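Stage III sporulation protein AB (Bacillus subtilis, PDB 6BS9) is needed for sporulation and probably belongs to a secretion-like transport apparatus; this helical chain is one piece of the longer protein. Local coordinates at residues T29-Q41 and F50-A64. Residues are numbered along the deposited sequence; the frame is centred on the assembly and turned at random.
Sequences TPLHTASQQIAKQ and FSAFSDQLDKGSDSA
Ser35 and Ser54 each send a hydroxyl across to a backbone carbonyl of the facing helix, where the axes of 31-41 and 50-58 approach to 7.8 Å. Ser35 OG donates to Phe50 O at 2.7 Å, and Ser54 OG donates to His32 O at 2.9 Å from well above the carbonyl plane. Each carbonyl already accepts the helical N-H four residues on, Ser54 N and Gln36 N respectively, so each oxygen is gripped by two donors arriving from opposite faces of its plane. With OG swung away from its own backbone N (chi1 -166°), the hydroxyl of Ser35 also lies at the edges of the Phe50 and Phe53 rings. A weak third bond runs from Gln36 NE2 to Ser54 OG.

Where helix 31-41 begins and helix 46-58 ends, Asp58 OD1 sits over the centre of one face of the His32 ring, 3.1 Å from CE1, while Thr33 OG1 covers the other face near the rim. Were His32 replaced by an alanine, the ring would be gone, and Asp58 OD1 and Thr33 OG1 would probably lose the flat group that lies between them.

On the inner side Leu31 meets Leu57, Phe53 and Ala64, its CD2 lying 4.0 Å from Ala64 CB; further along, Ile38 CG2 rests over a face of Phe50. Helix 2-26 backs this layer through Ile24 and Leu20, and Trp68 meets Phe53 edge-to-face. Nearer the Gln36 side, Ala39 CB packs against Ser51. The arrangement is a close antiparallel helix hairpin, its small residues admitting backbone-directed serine bonds, within the all-helical SpoIIIAB fold.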
loop_
_atom_site.group_PDB
_atom_site.type_symbol
_atom_site.label_atom_id
_atom_site.label_comp_id
_atom_site.label_asym_id
_atom_site.label_seq_id
_atom_site.Cartn_x
_atom_site.Cartn_y
_atom_site.Cartn_z
ATOM N N THR A 29 -12.106 -3.220 13.136
ATOM C CA THR A 29 -12.374 -3.921 11.928
ATOM C C THR A 29 -11.222 -4.957 11.676
ATOM O O THR A 29 -10.060 -4.610 11.708
ATOM C CB THR A 29 -12.567 -2.890 10.823
ATOM O OG1 THR A 29 -13.545 -1.945 11.282
ATOM C CG2 THR A 29 -13.073 -3.509 9.583
ATOM N N PRO A 30 -11.570 -6.234 11.467
ATOM C CA PRO A 30 -10.510 -7.169 11.027
ATOM C C PRO A 30 -9.839 -6.703 9.743
ATOM O O PRO A 30 -10.453 -6.075 8.883
ATOM C CB PRO A 30 -11.245 -8.453 10.801
ATOM C CG PRO A 30 -12.488 -8.344 11.647
ATOM C CD PRO A 30 -12.892 -6.899 11.566
ATOM N N LEU A 31 -8.532 -6.865 9.703
ATOM C CA LEU A 31 -7.700 -6.305 8.658
ATOM C C LEU A 31 -8.243 -6.793 7.267
ATOM O O LEU A 31 -8.246 -6.037 6.264
ATOM C CB LEU A 31 -6.216 -6.671 8.946
ATOM C CG LEU A 31 -5.080 -5.925 8.278
ATOM C CD1 LEU A 31 -5.258 -4.428 8.456
ATOM C CD2 LEU A 31 -3.753 -6.334 8.905
ATOM N N HIS A 32 -8.640 -8.049 7.215
ATOM C CA HIS A 32 -9.151 -8.574 5.956
ATOM C C HIS A 32 -10.408 -7.847 5.476
ATOM O O HIS A 32 -10.519 -7.507 4.302
ATOM C CB HIS A 32 -9.358 -10.094 6.032
ATOM C CG HIS A 32 -10.505 -10.537 6.883
ATOM N ND1 HIS A 32 -11.783 -10.705 6.395
ATOM C CD2 HIS A 32 -10.546 -10.896 8.188
ATOM C CE1 HIS A 32 -12.568 -11.142 7.367
ATOM N NE2 HIS A 32 -11.844 -11.247 8.472
ATOM N N THR A 33 -11.314 -7.527 6.389
ATOM C CA THR A 33 -12.476 -6.753 6.044
ATOM C C THR A 33 -12.099 -5.304 5.662
ATOM O O THR A 33 -12.572 -4.774 4.685
ATOM C CB THR A 33 -13.445 -6.783 7.210
ATOM O OG1 THR A 33 -13.732 -8.166 7.536
ATOM C CG2 THR A 33 -14.744 -6.051 6.902
ATOM N N ALA A 34 -11.222 -4.655 6.410
ATOM C CA ALA A 34 -10.807 -3.293 6.091
ATOM C C ALA A 34 -10.208 -3.241 4.667
ATOM O O ALA A 34 -10.529 -2.378 3.853
ATOM C CB ALA A 34 -9.791 -2.826 7.091
ATOM N N SER A 35 -9.364 -4.201 4.342
ATOM C CA SER A 35 -8.716 -4.211 3.046
ATOM C C SER A 35 -9.755 -4.458 1.936
ATOM O O SER A 35 -9.675 -3.850 0.844
ATOM C CB SER A 35 -7.630 -5.301 3.014
ATOM O OG SER A 35 -6.795 -5.128 1.913
ATOM N N GLN A 36 -10.706 -5.339 2.190
ATOM C CA GLN A 36 -11.726 -5.611 1.186
ATOM C C GLN A 36 -12.583 -4.351 0.967
ATOM O O GLN A 36 -12.903 -4.031 -0.172
ATOM C CB GLN A 36 -12.607 -6.823 1.565
ATOM C CG GLN A 36 -13.571 -7.318 0.413
ATOM C CD GLN A 36 -12.859 -7.751 -0.938
ATOM O OE1 GLN A 36 -13.223 -7.272 -2.010
ATOM N NE2 GLN A 36 -11.840 -8.641 -0.870
ATOM N N GLN A 37 -12.912 -3.613 2.033
ATOM C CA GLN A 37 -13.707 -2.379 1.905
ATOM C C GLN A 37 -12.989 -1.325 1.068
ATOM O O GLN A 37 -13.589 -0.655 0.237
ATOM C CB GLN A 37 -14.032 -1.749 3.269
ATOM C CG GLN A 37 -14.961 -2.524 4.187
ATOM C CD GLN A 37 -14.980 -1.950 5.631
ATOM O OE1 GLN A 37 -14.118 -1.133 6.075
ATOM N NE2 GLN A 37 -15.966 -2.372 6.365
ATOM N N ILE A 38 -11.686 -1.256 1.217
ATOM C CA ILE A 38 -10.902 -0.388 0.378
ATOM C C ILE A 38 -10.868 -0.875 -1.022
ATOM O O ILE A 38 -11.059 -0.083 -1.963
ATOM C CB ILE A 38 -9.468 -0.224 0.948
ATOM C CG1 ILE A 38 -9.570 0.590 2.220
ATOM C CG2 ILE A 38 -8.537 0.478 -0.015
ATOM C CD1 ILE A 38 -8.458 0.282 3.203
ATOM N N ALA A 39 -10.606 -2.161 -1.221
ATOM C CA ALA A 39 -10.606 -2.713 -2.589
ATOM C C ALA A 39 -11.918 -2.343 -3.383
ATOM O O ALA A 39 -11.846 -1.965 -4.526
ATOM C CB ALA A 39 -10.443 -4.192 -2.564
ATOM N N LYS A 40 -13.075 -2.390 -2.728
ATOM C CA LYS A 40 -14.363 -2.120 -3.388
ATOM C C LYS A 40 -14.467 -0.691 -3.899
ATOM O O LYS A 40 -15.138 -0.438 -4.851
ATOM C CB LYS A 40 -15.547 -2.422 -2.458
ATOM C CG LYS A 40 -15.806 -3.900 -2.244
ATOM C CD LYS A 40 -16.931 -4.079 -1.282
ATOM C CE LYS A 40 -17.186 -5.560 -1.023
ATOM N NZ LYS A 40 -18.477 -5.756 -0.267
ATOM N N GLN A 41 -13.713 0.220 -3.307
ATOM C CA GLN A 41 -13.780 1.621 -3.666
ATOM C C GLN A 41 -12.735 2.072 -4.717
ATOM O O GLN A 41 -13.050 2.732 -5.759
ATOM C CB GLN A 41 -13.794 2.420 -2.378
ATOM C CG GLN A 41 -15.128 2.270 -1.663
ATOM C CD GLN A 41 -15.093 2.937 -0.289
ATOM O OE1 GLN A 41 -15.481 4.124 -0.113
ATOM N NE2 GLN A 41 -14.591 2.195 0.690
ATOM N N PHE A 50 -5.384 -4.732 -2.813
ATOM C CA PHE A 50 -6.119 -4.765 -1.570
ATOM C C PHE A 50 -7.085 -5.928 -1.492
ATOM O O PHE A 50 -7.232 -6.512 -0.403
ATOM C CB PHE A 50 -6.789 -3.394 -1.253
ATOM C CG PHE A 50 -5.769 -2.349 -0.969
ATOM C CD1 PHE A 50 -5.156 -2.296 0.270
ATOM C CD2 PHE A 50 -5.224 -1.619 -2.037
ATOM C CE1 PHE A 50 -4.103 -1.472 0.485
ATOM C CE2 PHE A 50 -4.198 -0.736 -1.811
ATOM C CZ PHE A 50 -3.625 -0.666 -0.544
ATOM N N SER A 51 -7.662 -6.312 -2.615
ATOM C CA SER A 51 -8.482 -7.547 -2.626
ATOM C C SER A 51 -7.624 -8.808 -2.507
ATOM O O SER A 51 -7.990 -9.711 -1.767
ATOM C CB SER A 51 -9.450 -7.638 -3.874
ATOM O OG SER A 51 -8.768 -7.502 -5.057
ATOM N N ALA A 52 -6.488 -8.841 -3.189
ATOM C CA ALA A 52 -5.531 -9.942 -2.973
ATOM C C ALA A 52 -5.042 -10.065 -1.534
ATOM O O ALA A 52 -4.948 -11.171 -1.031
ATOM C CB ALA A 52 -4.356 -9.781 -3.876
ATOM N N PHE A 53 -4.757 -8.933 -0.885
ATOM C CA PHE A 53 -4.313 -8.918 0.495
ATOM C C PHE A 53 -5.410 -9.477 1.402
ATOM O O PHE A 53 -5.140 -10.338 2.241
ATOM C CB PHE A 53 -3.982 -7.479 0.898
ATOM C CG PHE A 53 -3.448 -7.312 2.303
ATOM C CD1 PHE A 53 -2.511 -8.164 2.829
ATOM C CD2 PHE A 53 -3.840 -6.253 3.081
ATOM C CE1 PHE A 53 -1.960 -7.965 4.112
ATOM C CE2 PHE A 53 -3.284 -6.022 4.376
ATOM C CZ PHE A 53 -2.349 -6.896 4.900
ATOM N N SER A 54 -6.638 -9.038 1.162
ATOM C CA SER A 54 -7.812 -9.530 1.899
ATOM C C SER A 54 -8.006 -11.023 1.764
ATOM O O SER A 54 -8.127 -11.736 2.728
ATOM C CB SER A 54 -9.071 -8.813 1.395
ATOM O OG SER A 54 -10.213 -9.299 2.040
ATOM N N ASP A 55 -7.961 -11.530 0.539
ATOM C CA ASP A 55 -8.001 -12.973 0.345
ATOM C C ASP A 55 -6.897 -13.702 1.137
ATOM O O ASP A 55 -7.125 -14.733 1.696
ATOM C CB ASP A 55 -7.827 -13.312 -1.153
ATOM C CG ASP A 55 -8.987 -12.871 -1.984
ATOM O OD1 ASP A 55 -10.087 -12.601 -1.413
ATOM O OD2 ASP A 55 -8.807 -12.770 -3.231
ATOM N N GLN A 56 -5.674 -13.204 1.083
ATOM C CA GLN A 56 -4.527 -13.947 1.625
ATOM C C GLN A 56 -4.676 -14.006 3.101
ATOM O O GLN A 56 -4.425 -15.018 3.682
ATOM C CB GLN A 56 -3.173 -13.291 1.259
ATOM C CG GLN A 56 -2.483 -13.732 -0.028
ATOM C CD GLN A 56 -2.570 -15.216 -0.245
ATOM O OE1 GLN A 56 -3.385 -15.680 -1.036
ATOM N NE2 GLN A 56 -1.752 -15.967 0.465
ATOM N N LEU A 57 -5.036 -12.890 3.702
ATOM C CA LEU A 57 -5.280 -12.852 5.128
ATOM C C LEU A 57 -6.413 -13.739 5.575
ATOM O O LEU A 57 -6.284 -14.500 6.522
ATOM C CB LEU A 57 -5.709 -11.472 5.544
ATOM C CG LEU A 57 -4.636 -10.443 5.613
ATOM C CD1 LEU A 57 -5.247 -9.054 5.583
ATOM C CD2 LEU A 57 -3.769 -10.667 6.846
ATOM N N ASP A 58 -7.520 -13.702 4.844
ATOM C CA ASP A 58 -8.710 -14.356 5.328
ATOM C C ASP A 58 -8.527 -15.873 5.400
ATOM O O ASP A 58 -8.815 -16.484 6.424
ATOM C CB ASP A 58 -9.922 -13.992 4.480
ATOM C CG ASP A 58 -11.234 -14.173 5.236
ATOM O OD1 ASP A 58 -11.219 -13.825 6.419
ATOM O OD2 ASP A 58 -12.260 -14.666 4.738
ATOM N N LYS A 59 -8.040 -16.434 4.289
ATOM C CA LYS A 59 -7.798 -17.856 4.030
ATOM C C LYS A 59 -6.308 -18.020 3.931
ATOM O O LYS A 59 -5.669 -17.940 2.871
ATOM C CB LYS A 59 -8.587 -18.287 2.765
ATOM C CG LYS A 59 -9.987 -18.801 3.090
ATOM C CD LYS A 59 -10.869 -18.852 1.856
ATOM C CE LYS A 59 -12.141 -19.646 2.147
ATOM N NZ LYS A 59 -13.051 -19.649 0.973
ATOM N N GLY A 60 -5.745 -18.154 5.114
ATOM C CA GLY A 60 -4.338 -17.941 5.307
ATOM C C GLY A 60 -4.052 -18.177 6.796
ATOM O O GLY A 60 -4.802 -17.769 7.716
ATOM N N SER A 61 -2.998 -18.949 6.997
ATOM C CA SER A 61 -2.310 -19.012 8.231
ATOM C C SER A 61 -1.117 -18.035 8.214
ATOM O O SER A 61 -0.262 -18.121 9.071
ATOM C CB SER A 61 -1.794 -20.424 8.396
ATOM O OG SER A 61 -0.623 -20.572 7.606
ATOM N N ASP A 62 -1.024 -17.230 7.163
ATOM C CA ASP A 62 0.041 -16.270 6.954
ATOM C C ASP A 62 -0.058 -15.136 7.948
ATOM O O ASP A 62 -1.148 -14.641 8.200
ATOM C CB ASP A 62 -0.119 -15.625 5.563
ATOM C CG ASP A 62 0.326 -16.539 4.358
ATOM O OD1 ASP A 62 0.801 -17.718 4.566
ATOM O OD2 ASP A 62 0.117 -16.053 3.175
ATOM N N SER A 63 1.079 -14.647 8.430
ATOM C CA SER A 63 1.126 -13.302 9.033
ATOM C C SER A 63 0.681 -12.219 8.031
ATOM O O SER A 63 0.751 -12.386 6.848
ATOM C CB SER A 63 2.536 -12.950 9.504
ATOM O OG SER A 63 3.415 -12.829 8.380
ATOM N N ALA A 64 0.287 -11.078 8.537
ATOM C CA ALA A 64 -0.097 -9.968 7.671
ATOM C C ALA A 64 1.064 -9.555 6.774
ATOM O O ALA A 64 0.881 -9.269 5.609
ATOM C CB ALA A 64 -0.597 -8.803 8.503
#